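Local coordinates for protein inactive dihydroorotase-like domain (Chaetomium thermophilum, PDB 5NNL) that is an inactive dihydroorotase-like domain that probably keeps the barrel fold of its family without the enzymatic activity, at residues K189-P192 against G193-F196; D202-A205 against L206-L210. All blocks are in the same frame, centred on the assembly; numbering follows the deposited sequence. Where two conformers were deposited one is given.

Contact 1 (K189-P192 against G193-F196); sequences KDCP and GCHF
The backbone N-H of Cys194 reaches back to the carbonyl O of Cys191, with N and O 3.1 Å apart and an N-H...O angle of 157°, and so closes a type I beta turn over Pro192 and Gly193. The same two residues are joined a second time by a disulfide, a CPGC turn in which the Cys191 SG to Cys194 SG bond measures 2.0 Å and the S-S torsion is 77°. SG of Cys191 lies anti to its own backbone N (chi1 170°), whereas SG of Cys194 folds back beside its own N, and these different swings let the sulfurs meet across so short a loop. Pro192 suits the second place of the turn because its ring restrains phi to the value needed there, and Gly193 takes the third place. On the inner side, Cys194 packs against Leu225 of helix 221-228, and the Phe196 ring, which takes CB of Cys194 over one face, rests on the same helix. On the exposed side, the imidazole of His195 leans obliquely over the turn, its CE1 3.4 Å from the carbonyl O of Pro192.

Contact 2 (D202-A205 against L206-L210); sequences DQEA and LWEHL
Imidazole ND1 of His209 donates to the backbone O of Ala205 at 2.6 Å, a short side-chain-to-backbone hydrogen bond just past the end of helix 200-207. The oxygen lies at the ring edge and in its plane, and the N-H...O angle is 155°. CG of His209 sits beside its own N (chi1 -74°), which turns the ring back over the last turn, where it also packs on Ile162 and Thr166 of helix 159-170. Just before it, Leu206 N, Trp207 N and Glu208 N bond to the carbonyls of Asp202, Gln203 and Glu204. The close packing is on the inner side: small, buried Ala205 packs on Lys159 of helix 159-170, and the Leu206 side chain lies over the preceding turn, its CG 3.4 Å from Asp202 O. Gln203 and Trp207 run side by side, Gln203 CG 4.1 Å from Trp207 CD1, with amide and indole planes 79° apart; their nitrogens bond to the carbonyls of Ser183 and Leu184, and Arg254 makes a cation-pi contact with the indole. The solvent side is looser. There Glu204 and Glu208 cross, but the closeness of their carboxylates is doubtful, since Glu204 was modelled in two conformers; only if it holds might each raise the other's pKa. His209, by contrast, donates from ND1, which implies a proton on that nitrogen.

Overall arrangement
Following the chain from the N terminus, helix 181-185 runs into a loop in which contact 1 closes a tight turn at 191-194; the chain then enters helix 200-207, whose final turn and exit form contact 2. The two lie in series, neither nesting nor crossing, with centres about 17 Å apart and nearest atoms about 5 Å apart without touching. Contact 1 sets the loop against helix 221-228, farther along the chain. Contact 2 reaches back to helix 159-170 and to helix 181-185 with the residues after it, and forward to Tyr259 of helix 257-271. Together they fasten the segment between strands 175-180 and 215-217 to helices on both sides of it in sequence.

Contact 1 (K189-P192 against G193-F196)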
# COMPACT_ATOMS: atom_id res chain seq x y z
N LYS A 189 0.65 -21.67 -7.63
CA LYS A 189 1.11 -22.38 -8.82
C LYS A 189 2.48 -21.89 -9.24
O LYS A 189 3.34 -22.68 -9.66
CB LYS A 189 0.10 -22.20 -9.95
CG LYS A 189 0.47 -22.92 -11.25
CD LYS A 189 0.02 -24.37 -11.23
CE LYS A 189 0.57 -25.13 -12.43
NZ LYS A 189 -0.37 -26.19 -12.91
N ASP A 190 2.71 -20.58 -9.16
CA ASP A 190 4.01 -20.02 -9.53
C ASP A 190 5.06 -20.29 -8.47
O ASP A 190 6.25 -20.38 -8.78
CB ASP A 190 3.87 -18.52 -9.77
CG ASP A 190 2.73 -18.20 -10.72
OD1 ASP A 190 2.64 -18.85 -11.78
OD2 ASP A 190 1.92 -17.30 -10.40
N CYS A 191 4.65 -20.43 -7.21
CA CYS A 191 5.57 -20.74 -6.12
C CYS A 191 4.81 -21.54 -5.07
O CYS A 191 4.13 -20.97 -4.21
CB CYS A 191 6.18 -19.49 -5.49
SG CYS A 191 7.09 -19.85 -3.96
N PRO A 192 4.89 -22.87 -5.11
CA PRO A 192 4.17 -23.67 -4.10
C PRO A 192 4.64 -23.40 -2.69
O PRO A 192 3.83 -23.45 -1.75
CB PRO A 192 4.44 -25.12 -4.53
CG PRO A 192 4.89 -25.03 -5.96
CD PRO A 192 5.60 -23.72 -6.08
N GLY A 193 5.93 -23.11 -2.50
CA GLY A 193 6.45 -22.81 -1.18
C GLY A 193 6.01 -21.48 -0.60
O GLY A 193 6.20 -21.26 0.60
N CYS A 194 5.43 -20.60 -1.41
CA CYS A 194 5.04 -19.26 -0.97
C CYS A 194 3.58 -19.30 -0.53
O CYS A 194 2.66 -19.08 -1.32
CB CYS A 194 5.26 -18.25 -2.10
SG CYS A 194 6.93 -18.18 -2.80
N HIS A 195 3.36 -19.57 0.76
CA HIS A 195 2.00 -19.64 1.28
C HIS A 195 1.41 -18.27 1.60
O HIS A 195 0.25 -18.19 2.02
CB HIS A 195 1.96 -20.53 2.53
CG HIS A 195 2.59 -21.87 2.33
ND1 HIS A 195 2.05 -22.83 1.49
CD2 HIS A 195 3.73 -22.41 2.83
CE1 HIS A 195 2.82 -23.90 1.50
NE2 HIS A 195 3.85 -23.68 2.30
N PHE A 196 2.17 -17.20 1.39
CA PHE A 196 1.64 -15.84 1.48
C PHE A 196 1.02 -15.39 0.16
O PHE A 196 0.32 -14.37 0.14
CB PHE A 196 2.73 -14.85 1.90
CG PHE A 196 4.03 -15.04 1.17
CD1 PHE A 196 4.25 -14.44 -0.06
CD2 PHE A 196 5.04 -15.82 1.72
CE1 PHE A 196 5.45 -14.62 -0.73
CE2 PHE A 196 6.23 -16.00 1.05
CZ PHE A 196 6.44 -15.40 -0.17

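Contact 2 (D202-A205 against L206-L210)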
# COMPACT_ATOMS: atom_id res chain seq x y z
N ASP A 202 -8.04 -18.92 -4.89
CA ASP A 202 -8.12 -17.63 -4.22
C ASP A 202 -7.96 -16.50 -5.24
O ASP A 202 -8.75 -15.55 -5.25
CB ASP A 202 -7.04 -17.52 -3.13
CG ASP A 202 -7.37 -18.35 -1.90
OD1 ASP A 202 -8.56 -18.59 -1.62
OD2 ASP A 202 -6.41 -18.75 -1.19
N GLN A 203 -6.96 -16.61 -6.11
CA GLN A 203 -6.69 -15.54 -7.08
C GLN A 203 -7.88 -15.34 -8.01
O GLN A 203 -8.24 -14.20 -8.33
CB GLN A 203 -5.43 -15.87 -7.87
CG GLN A 203 -4.89 -14.71 -8.69
CD GLN A 203 -3.79 -15.14 -9.63
OE1 GLN A 203 -4.05 -15.62 -10.73
NE2 GLN A 203 -2.55 -14.97 -9.19
N GLU A 204 -8.49 -16.43 -8.46
CA GLU A 204 -9.67 -16.31 -9.32
C GLU A 204 -10.81 -15.63 -8.58
O GLU A 204 -11.55 -14.82 -9.16
CB GLU A 204 -10.09 -17.70 -9.81
CG GLU A 204 -11.22 -17.69 -10.83
CD GLU A 204 -11.69 -19.09 -11.19
OE1 GLU A 204 -10.83 -19.99 -11.31
OE2 GLU A 204 -12.91 -19.29 -11.34
N ALA A 205 -10.99 -15.96 -7.30
CA ALA A 205 -12.01 -15.29 -6.51
C ALA A 205 -11.75 -13.79 -6.42
O ALA A 205 -12.69 -12.99 -6.40
CB ALA A 205 -12.08 -15.90 -5.11
N LEU A 206 -10.47 -13.39 -6.40
CA LEU A 206 -10.14 -11.97 -6.36
C LEU A 206 -10.53 -11.28 -7.67
O LEU A 206 -11.13 -10.20 -7.66
CB LEU A 206 -8.65 -11.78 -6.08
CG LEU A 206 -8.13 -12.27 -4.72
CD1 LEU A 206 -6.63 -12.06 -4.64
CD2 LEU A 206 -8.83 -11.57 -3.57
N TRP A 207 -10.19 -11.89 -8.80
CA TRP A 207 -10.56 -11.32 -10.09
C TRP A 207 -12.07 -11.22 -10.25
O TRP A 207 -12.57 -10.30 -10.91
CB TRP A 207 -9.96 -12.16 -11.22
CG TRP A 207 -8.52 -11.82 -11.47
CD1 TRP A 207 -7.42 -12.49 -11.01
CD2 TRP A 207 -8.03 -10.72 -12.24
NE1 TRP A 207 -6.27 -11.87 -11.44
CE2 TRP A 207 -6.62 -10.78 -12.20
CE3 TRP A 207 -8.64 -9.69 -12.96
CZ2 TRP A 207 -5.81 -9.84 -12.85
CZ3 TRP A 207 -7.84 -8.76 -13.60
CH2 TRP A 207 -6.44 -8.85 -13.55
N GLU A 208 -12.82 -12.14 -9.64
CA GLU A 208 -14.27 -12.13 -9.73
C GLU A 208 -14.92 -11.19 -8.73
O GLU A 208 -16.15 -11.06 -8.74
CB GLU A 208 -14.81 -13.54 -9.54
CG GLU A 208 -14.44 -14.50 -10.65
CD GLU A 208 -14.90 -15.91 -10.37
OE1 GLU A 208 -15.46 -16.13 -9.28
OE2 GLU A 208 -14.70 -16.78 -11.24
N HIS A 209 -14.15 -10.55 -7.85
CA HIS A 209 -14.69 -9.60 -6.89
C HIS A 209 -14.10 -8.20 -7.06
O HIS A 209 -14.11 -7.41 -6.11
CB HIS A 209 -14.46 -10.09 -5.46
CG HIS A 209 -15.35 -11.23 -5.07
ND1 HIS A 209 -15.11 -12.53 -5.45
CD2 HIS A 209 -16.50 -11.26 -4.35
CE1 HIS A 209 -16.06 -13.31 -4.97
NE2 HIS A 209 -16.92 -12.56 -4.30
N LEU A 210 -13.59 -7.88 -8.24
CA LEU A 210 -13.04 -6.55 -8.48
C LEU A 210 -13.97 -5.41 -8.07
O LEU A 210 -13.47 -4.40 -7.55
CB LEU A 210 -12.64 -6.41 -9.95
CG LEU A 210 -11.45 -7.26 -10.39
CD1 LEU A 210 -11.25 -7.17 -11.90
CD2 LEU A 210 -10.18 -6.86 -9.67